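Local coordinates for Sca-family protein (Rickettsia rickettsii, PDB 4LQ8) that is a rickettsial surface cell antigen, here its N-terminal head region, and probably takes part in cell adhesion, at residues K255-T260 against S277-L282; R222-P227 against L239-L244; E83-D88 against D129-K134; Q75-N80 against S143-G148. All blocks are in the same frame, centred on the assembly; numbering follows the deposited sequence.

Contact 1: residues K255-T260 against S277-L282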
loop_
_atom_site.group_PDB
_atom_site.type_symbol
_atom_site.label_atom_id
_atom_site.label_comp_id
_atom_site.label_asym_id
_atom_site.label_seq_id
_atom_site.Cartn_x
_atom_site.Cartn_y
_atom_site.Cartn_z
ATOM N N LYS A 255 3.114 -6.793 -14.547
ATOM C CA LYS A 255 4.127 -6.309 -13.601
ATOM C C LYS A 255 3.565 -5.306 -12.588
ATOM O O LYS A 255 4.288 -4.863 -11.694
ATOM C CB LYS A 255 5.279 -5.639 -14.375
ATOM C CG LYS A 255 6.116 -6.606 -15.199
ATOM C CD LYS A 255 7.312 -5.900 -15.821
ATOM C CE LYS A 255 8.134 -6.802 -16.714
ATOM N NZ LYS A 255 8.913 -7.808 -15.939
ATOM N N ALA A 256 2.291 -4.940 -12.743
ATOM C CA ALA A 256 1.620 -3.904 -11.965
ATOM C C ALA A 256 1.394 -4.204 -10.501
ATOM O O ALA A 256 0.846 -5.239 -10.149
ATOM C CB ALA A 256 0.300 -3.547 -12.605
ATOM N N VAL A 257 1.782 -3.256 -9.661
ATOM C CA VAL A 257 1.513 -3.256 -8.218
ATOM C C VAL A 257 0.799 -1.949 -7.919
ATOM O O VAL A 257 0.819 -1.047 -8.754
ATOM C CB VAL A 257 2.728 -3.527 -7.322
ATOM C CG1 VAL A 257 3.100 -5.005 -7.375
ATOM C CG2 VAL A 257 3.903 -2.624 -7.685
ATOM N N TYR A 258 0.132 -1.862 -6.774
ATOM C CA TYR A 258 -0.746 -0.745 -6.438
ATOM C C TYR A 258 -0.639 -0.272 -5.003
ATOM O O TYR A 258 -0.202 -1.005 -4.116
ATOM C CB TYR A 258 -2.218 -1.216 -6.635
ATOM C CG TYR A 258 -2.545 -1.700 -8.035
ATOM C CD1 TYR A 258 -2.225 -2.993 -8.443
ATOM C CD2 TYR A 258 -3.185 -0.872 -8.948
ATOM C CE1 TYR A 258 -2.445 -3.416 -9.755
ATOM C CE2 TYR A 258 -3.457 -1.300 -10.250
ATOM C CZ TYR A 258 -3.071 -2.568 -10.649
ATOM O OH TYR A 258 -3.338 -3.008 -11.911
ATOM N N PHE A 259 -1.077 0.975 -4.791
ATOM C CA PHE A 259 -1.311 1.528 -3.481
ATOM C C PHE A 259 -2.836 1.473 -3.369
ATOM O O PHE A 259 -3.522 1.974 -4.260
ATOM C CB PHE A 259 -0.797 2.965 -3.328
ATOM C CG PHE A 259 -1.119 3.496 -1.946
ATOM C CD1 PHE A 259 -0.393 3.078 -0.833
ATOM C CD2 PHE A 259 -2.175 4.387 -1.752
ATOM C CE1 PHE A 259 -0.725 3.531 0.450
ATOM C CE2 PHE A 259 -2.495 4.851 -0.467
ATOM C CZ PHE A 259 -1.771 4.415 0.621
ATOM N N THR A 260 -3.370 0.793 -2.342
ATOM C CA THR A 260 -4.817 0.690 -2.193
ATOM C C THR A 260 -5.263 1.379 -0.922
ATOM O O THR A 260 -4.483 1.477 0.012
ATOM C CB THR A 260 -5.333 -0.774 -2.325
ATOM O OG1 THR A 260 -5.040 -1.493 -1.131
ATOM C CG2 THR A 260 -4.775 -1.518 -3.579
ATOM N N SER A 277 -2.964 -0.654 1.654
ATOM C CA SER A 277 -1.974 -1.680 1.323
ATOM C C SER A 277 -1.040 -1.147 0.272
ATOM O O SER A 277 -1.383 -0.215 -0.459
ATOM C CB SER A 277 -2.630 -2.983 0.854
ATOM O OG SER A 277 -2.891 -3.009 -0.540
ATOM N N SER A 278 0.111 -1.796 0.150
ATOM C CA SER A 278 1.094 -1.496 -0.876
ATOM C C SER A 278 2.089 -2.634 -0.937
ATOM O O SER A 278 2.178 -3.405 0.027
ATOM C CB SER A 278 1.809 -0.183 -0.553
ATOM O OG SER A 278 2.833 -0.354 0.411
ATOM N N PRO A 279 2.921 -2.714 -2.003
ATOM C CA PRO A 279 4.071 -3.634 -1.955
ATOM C C PRO A 279 4.971 -3.251 -0.763
ATOM O O PRO A 279 5.032 -2.063 -0.398
ATOM C CB PRO A 279 4.820 -3.355 -3.272
ATOM C CG PRO A 279 3.877 -2.627 -4.100
ATOM C CD PRO A 279 2.977 -1.867 -3.210
ATOM N N LYS A 280 5.646 -4.242 -0.157
ATOM C CA LYS A 280 6.501 -4.036 1.012
ATOM C C LYS A 280 7.912 -4.628 0.809
ATOM O O LYS A 280 8.032 -5.621 0.103
ATOM C CB LYS A 280 5.853 -4.638 2.307
ATOM C CG LYS A 280 4.581 -3.924 2.795
ATOM C CD LYS A 280 4.807 -2.437 3.139
ATOM C CE LYS A 280 3.646 -1.783 3.850
ATOM N NZ LYS A 280 2.552 -1.404 2.921
ATOM N N PRO A 281 8.975 -4.088 1.455
ATOM C CA PRO A 281 8.983 -2.870 2.294
ATOM C C PRO A 281 8.772 -1.626 1.405
ATOM O O PRO A 281 9.191 -1.601 0.249
ATOM C CB PRO A 281 10.387 -2.907 2.936
ATOM C CG PRO A 281 11.234 -3.573 1.902
ATOM C CD PRO A 281 10.341 -4.636 1.294
ATOM N N LEU A 282 8.090 -0.630 1.931
ATOM C CA LEU A 282 7.853 0.619 1.206
ATOM C C LEU A 282 9.024 1.599 1.463
ATOM O O LEU A 282 9.468 1.730 2.598
ATOM C CB LEU A 282 6.520 1.228 1.696
ATOM C CG LEU A 282 5.954 2.406 0.910
ATOM C CD1 LEU A 282 5.669 2.022 -0.549
ATOM C CD2 LEU A 282 4.679 2.893 1.543
#

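Contact 2: residues R222-P227 against L239-L244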
loop_
_atom_site.group_PDB
_atom_site.type_symbol
_atom_site.label_atom_id
_atom_site.label_comp_id
_atom_site.label_asym_id
_atom_site.label_seq_id
_atom_site.Cartn_x
_atom_site.Cartn_y
_atom_site.Cartn_z
ATOM N N ARG A 222 3.605 11.041 -9.442
ATOM C CA ARG A 222 2.354 11.692 -9.074
ATOM C C ARG A 222 2.073 11.467 -7.599
ATOM O O ARG A 222 2.615 10.540 -6.971
ATOM C CB ARG A 222 1.175 11.191 -9.934
ATOM C CG ARG A 222 0.851 9.711 -9.622
ATOM C CD ARG A 222 -0.391 9.221 -10.303
ATOM N NE ARG A 222 -0.551 7.777 -10.098
ATOM C CZ ARG A 222 -1.651 7.117 -10.412
ATOM N NH1 ARG A 222 -2.704 7.766 -10.900
ATOM N NH2 ARG A 222 -1.718 5.808 -10.232
ATOM N N GLU A 223 1.215 12.298 -7.055
ATOM C CA GLU A 223 0.759 12.119 -5.684
ATOM C C GLU A 223 -0.731 12.386 -5.636
ATOM O O GLU A 223 -1.210 13.352 -6.233
ATOM C CB GLU A 223 1.544 12.995 -4.683
ATOM C CG GLU A 223 1.487 14.480 -4.981
ATOM C CD GLU A 223 2.444 15.303 -4.148
ATOM O OE1 GLU A 223 1.972 16.134 -3.340
ATOM O OE2 GLU A 223 3.668 15.084 -4.270
ATOM N N ILE A 224 -1.465 11.527 -4.928
ATOM C CA ILE A 224 -2.908 11.714 -4.785
ATOM C C ILE A 224 -3.221 12.171 -3.367
ATOM O O ILE A 224 -2.679 11.628 -2.402
ATOM C CB ILE A 224 -3.704 10.470 -5.256
ATOM C CG1 ILE A 224 -3.511 10.276 -6.775
ATOM C CG2 ILE A 224 -5.196 10.590 -4.877
ATOM C CD1 ILE A 224 -3.771 8.872 -7.288
ATOM N N ASP A 225 -4.066 13.195 -3.247
ATOM C CA ASP A 225 -4.430 13.724 -1.947
ATOM C C ASP A 225 -5.560 12.887 -1.314
ATOM O O ASP A 225 -6.691 13.334 -1.220
ATOM C CB ASP A 225 -4.785 15.216 -2.065
ATOM C CG ASP A 225 -4.823 15.967 -0.744
ATOM O OD1 ASP A 225 -4.247 15.462 0.248
ATOM O OD2 ASP A 225 -5.388 17.080 -0.712
ATOM N N PHE A 226 -5.249 11.659 -0.898
ATOM C CA PHE A 226 -6.246 10.745 -0.322
ATOM C C PHE A 226 -6.926 11.346 0.909
ATOM O O PHE A 226 -6.221 11.862 1.777
ATOM C CB PHE A 226 -5.626 9.387 0.027
ATOM C CG PHE A 226 -5.037 8.623 -1.133
ATOM C CD1 PHE A 226 -5.842 7.810 -1.937
ATOM C CD2 PHE A 226 -3.673 8.687 -1.407
ATOM C CE1 PHE A 226 -5.292 7.099 -3.011
ATOM C CE2 PHE A 226 -3.129 7.988 -2.482
ATOM C CZ PHE A 226 -3.937 7.183 -3.265
ATOM N N PRO A 227 -8.281 11.333 0.993
ATOM C CA PRO A 227 -8.929 11.907 2.183
ATOM C C PRO A 227 -8.698 11.028 3.417
ATOM O O PRO A 227 -8.504 9.820 3.286
ATOM C CB PRO A 227 -10.413 11.996 1.779
ATOM C CG PRO A 227 -10.589 10.937 0.758
ATOM C CD PRO A 227 -9.272 10.755 0.056
ATOM N N LEU A 239 -10.078 2.209 -3.440
ATOM C CA LEU A 239 -9.225 2.794 -4.456
ATOM C C LEU A 239 -8.014 1.964 -4.687
ATOM O O LEU A 239 -7.404 1.489 -3.731
ATOM C CB LEU A 239 -8.780 4.199 -4.021
ATOM C CG LEU A 239 -9.892 5.204 -3.636
ATOM C CD1 LEU A 239 -9.264 6.479 -3.093
ATOM C CD2 LEU A 239 -10.816 5.499 -4.840
ATOM N N SER A 240 -7.645 1.770 -5.967
ATOM C CA SER A 240 -6.449 1.020 -6.376
ATOM C C SER A 240 -5.692 1.882 -7.359
ATOM O O SER A 240 -6.118 2.013 -8.494
ATOM C CB SER A 240 -6.822 -0.317 -7.016
ATOM O OG SER A 240 -7.361 -1.226 -6.071
ATOM N N MET A 241 -4.594 2.499 -6.911
ATOM C CA MET A 241 -3.773 3.396 -7.718
ATOM C C MET A 241 -2.486 2.708 -8.123
ATOM O O MET A 241 -1.691 2.303 -7.274
ATOM C CB MET A 241 -3.533 4.738 -6.973
ATOM C CG MET A 241 -4.844 5.449 -6.555
ATOM S SD MET A 241 -5.928 5.920 -7.949
ATOM C CE MET A 241 -7.253 6.719 -7.074
ATOM N N VAL A 242 -2.311 2.530 -9.429
ATOM C CA VAL A 242 -1.163 1.815 -9.980
ATOM C C VAL A 242 0.173 2.576 -9.743
ATOM O O VAL A 242 0.223 3.817 -9.738
ATOM C CB VAL A 242 -1.400 1.428 -11.474
ATOM C CG1 VAL A 242 -1.285 2.648 -12.409
ATOM C CG2 VAL A 242 -0.460 0.302 -11.915
ATOM N N ALA A 243 1.237 1.805 -9.541
ATOM C CA ALA A 243 2.602 2.301 -9.397
ATOM C C ALA A 243 3.023 2.869 -10.754
ATOM O O ALA A 243 2.550 2.384 -11.783
ATOM C CB ALA A 243 3.518 1.144 -9.028
ATOM N N LEU A 244 3.868 3.900 -10.770
ATOM C CA LEU A 244 4.331 4.458 -12.041
ATOM C C LEU A 244 5.795 4.134 -12.205
ATOM O O LEU A 244 6.539 4.148 -11.218
ATOM C CB LEU A 244 4.155 5.991 -12.100
ATOM C CG LEU A 244 2.736 6.546 -12.193
ATOM C CD1 LEU A 244 2.769 8.058 -12.306
ATOM C CD2 LEU A 244 1.962 5.963 -13.384
HETATM O O HOH W 1 1.643 6.398 -8.797
#

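Contact 3: residues E83-D88 against D129-K134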
loop_
_atom_site.group_PDB
_atom_site.type_symbol
_atom_site.label_atom_id
_atom_site.label_comp_id
_atom_site.label_asym_id
_atom_site.label_seq_id
_atom_site.Cartn_x
_atom_site.Cartn_y
_atom_site.Cartn_z
ATOM N N GLU A 83 8.241 -15.797 8.680
ATOM C CA GLU A 83 8.997 -16.975 8.258
ATOM C C GLU A 83 10.476 -16.614 8.113
ATOM O O GLU A 83 11.321 -17.359 8.605
ATOM C CB GLU A 83 8.463 -17.535 6.933
ATOM C CG GLU A 83 7.283 -18.465 7.132
ATOM C CD GLU A 83 7.592 -19.671 7.993
ATOM O OE1 GLU A 83 8.630 -20.326 7.739
ATOM O OE2 GLU A 83 6.863 -19.889 8.988
ATOM N N GLN A 84 10.773 -15.443 7.486
ATOM C CA GLN A 84 12.139 -14.963 7.309
ATOM C C GLN A 84 12.786 -14.656 8.663
ATOM O O GLN A 84 13.932 -15.042 8.866
ATOM C CB GLN A 84 12.217 -13.756 6.348
ATOM C CG GLN A 84 13.668 -13.324 6.046
ATOM C CD GLN A 84 14.457 -14.367 5.296
ATOM O OE1 GLN A 84 14.105 -14.752 4.184
ATOM N NE2 GLN A 84 15.538 -14.852 5.885
ATOM N N ILE A 85 12.045 -14.000 9.592
ATOM C CA ILE A 85 12.554 -13.695 10.934
ATOM C C ILE A 85 12.899 -15.020 11.640
ATOM O O ILE A 85 13.993 -15.137 12.197
ATOM C CB ILE A 85 11.568 -12.821 11.769
ATOM C CG1 ILE A 85 11.376 -11.420 11.125
ATOM C CG2 ILE A 85 12.062 -12.702 13.244
ATOM C CD1 ILE A 85 10.247 -10.527 11.722
ATOM N N LEU A 86 11.984 -16.026 11.573
ATOM C CA LEU A 86 12.231 -17.342 12.195
ATOM C C LEU A 86 13.470 -18.009 11.626
ATOM O O LEU A 86 14.221 -18.621 12.386
ATOM C CB LEU A 86 11.014 -18.278 12.112
ATOM C CG LEU A 86 9.758 -17.832 12.923
ATOM C CD1 LEU A 86 8.587 -18.776 12.645
ATOM C CD2 LEU A 86 10.031 -17.772 14.435
ATOM N N LYS A 87 13.707 -17.877 10.300
ATOM C CA LYS A 87 14.918 -18.435 9.683
ATOM C C LYS A 87 16.147 -17.668 10.187
ATOM O O LYS A 87 17.145 -18.292 10.524
ATOM C CB LYS A 87 14.854 -18.371 8.142
ATOM C CG LYS A 87 13.911 -19.396 7.515
ATOM C CD LYS A 87 13.909 -19.269 6.000
ATOM C CE LYS A 87 12.884 -18.288 5.491
ATOM N NZ LYS A 87 12.894 -18.224 4.013
ATOM N N ASP A 88 16.075 -16.322 10.224
ATOM C CA ASP A 88 17.173 -15.474 10.691
ATOM C C ASP A 88 17.590 -15.800 12.130
ATOM O O ASP A 88 18.781 -15.764 12.430
ATOM C CB ASP A 88 16.812 -13.987 10.570
ATOM C CG ASP A 88 16.732 -13.432 9.155
ATOM O OD1 ASP A 88 17.023 -14.187 8.198
ATOM O OD2 ASP A 88 16.446 -12.221 9.009
ATOM N N ASP A 129 13.659 -5.314 10.331
ATOM C CA ASP A 129 14.568 -4.645 9.390
ATOM C C ASP A 129 15.578 -5.570 8.774
ATOM O O ASP A 129 15.818 -5.456 7.577
ATOM C CB ASP A 129 15.268 -3.432 10.032
ATOM C CG ASP A 129 14.345 -2.250 10.268
ATOM O OD1 ASP A 129 13.192 -2.279 9.766
ATOM O OD2 ASP A 129 14.758 -1.314 10.978
ATOM N N LYS A 130 16.177 -6.479 9.569
ATOM C CA LYS A 130 17.155 -7.441 9.040
ATOM C C LYS A 130 16.502 -8.469 8.099
ATOM O O LYS A 130 17.145 -8.915 7.146
ATOM C CB LYS A 130 17.933 -8.142 10.167
ATOM C CG LYS A 130 19.035 -7.279 10.765
ATOM C CD LYS A 130 19.693 -7.974 11.963
ATOM C CE LYS A 130 20.800 -7.153 12.580
ATOM N NZ LYS A 130 21.528 -7.910 13.631
ATOM N N ALA A 131 15.244 -8.864 8.373
ATOM C CA ALA A 131 14.538 -9.818 7.516
ATOM C C ALA A 131 14.147 -9.147 6.193
ATOM O O ALA A 131 14.317 -9.756 5.137
ATOM C CB ALA A 131 13.304 -10.359 8.222
ATOM N N LEU A 132 13.686 -7.881 6.251
ATOM C CA LEU A 132 13.251 -7.081 5.095
ATOM C C LEU A 132 14.351 -6.782 4.066
ATOM O O LEU A 132 14.035 -6.507 2.913
ATOM C CB LEU A 132 12.569 -5.768 5.541
ATOM C CG LEU A 132 11.127 -5.876 6.067
ATOM C CD1 LEU A 132 10.649 -4.538 6.600
ATOM C CD2 LEU A 132 10.158 -6.432 5.011
ATOM N N GLU A 133 15.625 -6.855 4.466
ATOM C CA GLU A 133 16.752 -6.640 3.560
ATOM C C GLU A 133 17.186 -7.937 2.856
ATOM O O GLU A 133 18.125 -7.907 2.068
ATOM C CB GLU A 133 17.930 -5.936 4.283
ATOM C CG GLU A 133 18.637 -6.808 5.307
ATOM C CD GLU A 133 19.604 -6.136 6.263
ATOM O OE1 GLU A 133 19.410 -4.937 6.578
ATOM O OE2 GLU A 133 20.525 -6.833 6.747
ATOM N N LYS A 134 16.509 -9.076 3.120
ATOM C CA LYS A 134 16.865 -10.333 2.466
ATOM C C LYS A 134 16.220 -10.387 1.075
ATOM O O LYS A 134 14.987 -10.292 0.972
ATOM C CB LYS A 134 16.492 -11.582 3.302
ATOM C CG LYS A 134 17.047 -11.625 4.733
ATOM C CD LYS A 134 18.514 -12.042 4.794
ATOM C CE LYS A 134 19.012 -12.359 6.196
ATOM N NZ LYS A 134 18.557 -11.364 7.216
#

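Contact 4: residues Q75-N80 against S143-G148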
loop_
_atom_site.group_PDB
_atom_site.type_symbol
_atom_site.label_atom_id
_atom_site.label_comp_id
_atom_site.label_asym_id
_atom_site.label_seq_id
_atom_site.Cartn_x
_atom_site.Cartn_y
_atom_site.Cartn_z
ATOM N N GLN A 75 -1.922 -9.895 5.308
ATOM C CA GLN A 75 -1.563 -11.091 6.085
ATOM C C GLN A 75 -0.432 -11.890 5.415
ATOM O O GLN A 75 0.553 -12.139 6.100
ATOM C CB GLN A 75 -2.797 -11.965 6.419
ATOM C CG GLN A 75 -2.520 -13.072 7.459
ATOM C CD GLN A 75 -2.123 -12.503 8.787
ATOM O OE1 GLN A 75 -2.795 -11.625 9.349
ATOM N NE2 GLN A 75 -0.984 -12.939 9.290
ATOM N N PRO A 76 -0.453 -12.211 4.100
ATOM C CA PRO A 76 0.695 -12.948 3.513
ATOM C C PRO A 76 2.031 -12.209 3.587
ATOM O O PRO A 76 3.069 -12.863 3.715
ATOM C CB PRO A 76 0.261 -13.189 2.050
ATOM C CG PRO A 76 -1.211 -13.149 2.090
ATOM C CD PRO A 76 -1.527 -12.062 3.093
ATOM N N GLN A 77 2.029 -10.865 3.513
ATOM C CA GLN A 77 3.267 -10.089 3.636
ATOM C C GLN A 77 3.860 -10.320 5.022
ATOM O O GLN A 77 5.060 -10.579 5.141
ATOM C CB GLN A 77 3.043 -8.596 3.403
ATOM C CG GLN A 77 2.836 -8.236 1.942
ATOM C CD GLN A 77 2.446 -6.784 1.803
ATOM O OE1 GLN A 77 1.829 -6.169 2.692
ATOM N NE2 GLN A 77 2.797 -6.211 0.685
ATOM N N LYS A 78 3.004 -10.244 6.062
ATOM C CA LYS A 78 3.351 -10.519 7.455
ATOM C C LYS A 78 3.819 -11.955 7.622
ATOM O O LYS A 78 4.800 -12.174 8.309
ATOM C CB LYS A 78 2.124 -10.311 8.366
ATOM C CG LYS A 78 1.740 -8.862 8.569
ATOM C CD LYS A 78 0.550 -8.796 9.492
ATOM C CE LYS A 78 0.087 -7.377 9.721
ATOM N NZ LYS A 78 -1.156 -7.360 10.537
ATOM N N ASP A 79 3.134 -12.923 6.985
ATOM C CA ASP A 79 3.464 -14.351 7.107
ATOM C C ASP A 79 4.823 -14.695 6.505
ATOM O O ASP A 79 5.605 -15.400 7.147
ATOM C CB ASP A 79 2.366 -15.244 6.520
ATOM C CG ASP A 79 1.032 -15.176 7.235
ATOM O OD1 ASP A 79 0.994 -14.668 8.393
ATOM O OD2 ASP A 79 0.022 -15.635 6.647
ATOM N N ASN A 80 5.120 -14.187 5.297
ATOM C CA ASN A 80 6.431 -14.403 4.692
ATOM C C ASN A 80 7.514 -13.713 5.511
ATOM O O ASN A 80 8.568 -14.297 5.695
ATOM C CB ASN A 80 6.475 -13.962 3.249
ATOM C CG ASN A 80 5.663 -14.862 2.384
ATOM O OD1 ASN A 80 6.036 -15.994 2.127
ATOM N ND2 ASN A 80 4.548 -14.364 1.902
ATOM N N SER A 143 6.118 -11.811 -5.730
ATOM C CA SER A 143 5.221 -12.710 -6.441
ATOM C C SER A 143 3.841 -12.760 -5.794
ATOM O O SER A 143 2.864 -12.815 -6.518
ATOM C CB SER A 143 5.817 -14.110 -6.604
ATOM O OG SER A 143 5.715 -14.836 -5.395
ATOM N N ILE A 144 3.749 -12.679 -4.453
ATOM C CA ILE A 144 2.429 -12.693 -3.819
ATOM C C ILE A 144 1.714 -11.358 -4.010
ATOM O O ILE A 144 0.487 -11.345 -4.045
ATOM C CB ILE A 144 2.411 -13.197 -2.346
ATOM C CG1 ILE A 144 3.184 -12.289 -1.367
ATOM C CG2 ILE A 144 2.943 -14.637 -2.328
ATOM C CD1 ILE A 144 2.369 -11.279 -0.574
ATOM N N GLU A 145 2.462 -10.253 -4.162
ATOM C CA GLU A 145 1.869 -8.934 -4.400
ATOM C C GLU A 145 1.234 -8.845 -5.785
ATOM O O GLU A 145 0.084 -8.416 -5.885
ATOM C CB GLU A 145 2.894 -7.806 -4.201
ATOM C CG GLU A 145 3.110 -7.471 -2.735
ATOM C CD GLU A 145 4.489 -6.931 -2.403
ATOM O OE1 GLU A 145 5.292 -6.708 -3.336
ATOM O OE2 GLU A 145 4.762 -6.712 -1.203
ATOM N N ILE A 146 1.970 -9.263 -6.836
ATOM C CA ILE A 146 1.499 -9.254 -8.221
ATOM C C ILE A 146 0.262 -10.165 -8.359
ATOM O O ILE A 146 -0.762 -9.726 -8.886
ATOM C CB ILE A 146 2.656 -9.623 -9.205
ATOM C CG1 ILE A 146 3.711 -8.474 -9.274
ATOM C CG2 ILE A 146 2.117 -10.004 -10.619
ATOM C CD1 ILE A 146 5.087 -8.900 -9.799
ATOM N N ALA A 147 0.353 -11.404 -7.839
ATOM C CA ALA A 147 -0.744 -12.377 -7.879
ATOM C C ALA A 147 -1.915 -11.913 -7.008
ATOM O O ALA A 147 -3.056 -12.057 -7.419
ATOM C CB ALA A 147 -0.250 -13.747 -7.425
ATOM N N GLY A 148 -1.608 -11.337 -5.847
ATOM C CA GLY A 148 -2.585 -10.834 -4.894
ATOM C C GLY A 148 -3.445 -9.733 -5.474
ATOM O O GLY A 148 -4.677 -9.828 -5.413
#

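Contact 1: residues K255-T260 against S277-L282
Thr260 and Ser277 face each other as an antiparallel hydrogen-bonded pair. Thr260 N gives a nearly straight bond to Ser277 O, 2.9 Å long with 169° at the hydrogen. Ser277 N returns one to Thr260 O at 3.1 Å. A third bond joins the two side chains on the same face of the sheet, where Thr260 OG1 and Ser277 OG lie 2.7 Å apart. Both hydroxyls stand between their own backbone N and carbonyl carbon, with chi1 76° for Thr260 and 88° for Ser277, which turns each oxygen toward the other across the strand pair.

The side chain of Val257 can be followed outward. Val257 CB sits 3.5 Å from Pro279 CG. One methyl, Val257 CG2, stays beside Pro279 CG at 3.6 Å. The other, CG1, is farther from it. The proline ring meets the valine obliquely with its CG. On the Tyr258 side, Pro279 CD lies 3.4 Å from Tyr258 O. That carbonyl also receives a CA-H...O contact from Ser278, with Ser278 CA 3.5 Å from Tyr258 O. Ser278 CB lies at the edge of the Phe259 ring, near its plane.

Beyond the proline, Lys280 NZ donates to Ser278 OG, which in turn donates to Pro279 O, so this loop carries its own polar links.

The whole contact is buried. Strand 258-265 pairs here with the end of strand 271-277, and the chain then leaves for strand 282-285. Helix 135-155 packs against it through Ile146 on Val257 and Tyr149 on Thr260. Ile295 of strand 292-297 and Leu304 of strand 300-304 also pack on Pro279.

Contact 2: residues R222-P227 against L239-L244
Strands 222-224 and 239-242 run antiparallel, 171° apart and 10.0 Å between axes, too far for backbone pairing, so side chains bridge the gap. Arg222 reaches across to the 239-244 segment. Arg222 NH2 donates to Val242 O at 2.8 Å. The acceptor lies close to the guanidinium plane, and the donor lies in the carbonyl plane on a lone pair. A water bridges the same two residues: it accepts from Arg222 NE and donates to Val242 O. The carbonyl oxygen therefore takes two bonds, which should help fix the rotation of the guanidinium.

The aliphatic part of the arginine crosses Leu244 at about a right angle, with Arg222 CG 3.7 Å from Leu244 CD1. Ile224 CD1 lies over one face of the guanidinium, toward its rim.

Ile224 also meets Met241. Their side chains cross nearly at right angles, with Ile224 CD1 3.7 Å from Met241 CG. The methionine is bent at chi2 (-61°), and the same Ile224 CD1 touches its SD as well. Phe226 comes from the other end of the segment. Ile224 CG2 sits over the centre of the Phe226 ring, 3.8 Å above the plane. Leu239 CD1 touches the ring edge at Phe226 CD1, 3.8 Å away, and Met241 CG lies at the edge by CZ.

Arg222 NH1 makes salt bridges to Glu198 and Asp32, so the buried charge has acidic partners. The arrangement is that of face-to-face sheet packing: strand 215-224 belongs to the six-stranded antiparallel sheet, strand 236-245 to the mixed sheet, with an apolar cluster of Ile224, Phe226, Leu239 and Met241 beside the polar Arg222 site.

Contact 3: residues E83-D88 against D129-K134
Asp88 and Lys134 approach from opposite directions and meet in a salt bridge. Lys134 NZ donates to Asp88 OD2 at 2.9 Å, from above the carboxylate plane. The lysine chain bends at chi2 (-79°) and again at chi4 (-44°), which brings its amine back over the preceding helix, 125-132. There Lys134 NZ also donates to Lys130 O, 2.8 Å away. The ammonium is thus held by one carboxylate and one carbonyl, that of Lys130.

Gln84 lies one turn before Asp88. Gln84 NE2 donates to Asp88 OD1 at 2.8 Å, with the oxygen in the amide plane, and so helps to set the carboxylate. The Gln84 chain runs aslant to Lys134, with Gln84 NE2 lying 3.7 Å from Lys134 CG.

This is helix-to-helix packing within the helical part of the head region. Helix 64-90 meets helix 125-132 close to where Lys134 takes the N-cap position of helix 135-155. Ala131 provides the close approach, Ala131 CA being 5.5 Å from Ile85 CA. Ala131 CB points toward the other helix and touches Ile85 CG1 at 3.6 Å and Gln84 CG at 3.7 Å. Ile85 itself continues onto Phe127 and Ile128, and onto Ile105 of helix 95-111.

Contact 4: residues Q75-N80 against S143-G148
Gln77 and Glu145 make the one hydrogen bond between segments 75-80 and 143-148. Gln77 NE2 donates to Glu145 OE2 at 2.8 Å, with 145° at the hydrogen. The oxygen is met on its anti side, somewhat out of the carboxylate plane. The amide and carboxylate planes stand nearly perpendicular, 85° apart. Both side chains run extended beyond CG, and each reaches the other from the flank of its helix.

Beside this pair lies an apolar patch round Ile144. Ile144 CD1 touches Pro76 CB at 3.9 Å and Gln77 CG at 4.0 Å. Asn80 lies alongside Ile144, the two side chains pointing opposite ways, with Asn80 ND2 4.1 Å from Ile144 CG1. Ile144 holds CG1 between its backbone N and carbonyl carbon (chi1 65°), which turns the branch toward helix 64-90.

Further out, Asn80 ND2 makes a weak bond back to Pro76 O. Helix 75-80 is kinked at Pro76, whose N has no bond to the preceding turn. The two segments run antiparallel with axes 10.5 Å apart.

The polar pair is bound on other sides too. Gln77 NE2 also bonds Ser278 O, Glu145 OE2 accepts from Lys280 N, and Glu145 OE1 bonds His297. The buried carboxylate thus has partners at both oxygens. Such a set of donors would be expected to stabilise its charged form, and it ties the two helices to the loop at 277-282.

In the fold
Along the chain, contacts 3 and 4 close before contact 2 opens, and contact 1 comes last. Contact 3 lies within the span bridged by contact 4. Both use helix 64-90, with centres about 15 Å apart, against the successive helices 125-132 and 135-155. Contacts 1 and 2, about 11 Å apart between centres, share the mixed sheet through neighbouring strands 258-265 and 236-245. Contact 1 is the junction: its centre is about 10 Å from that of contact 4, and Ser278 and Lys280 bond to Gln77 and Glu145. Contacts 2 and 3 are farthest apart, about 29 Å between centres. The loop at 277-282 thus links the helical part to the mixed sheet.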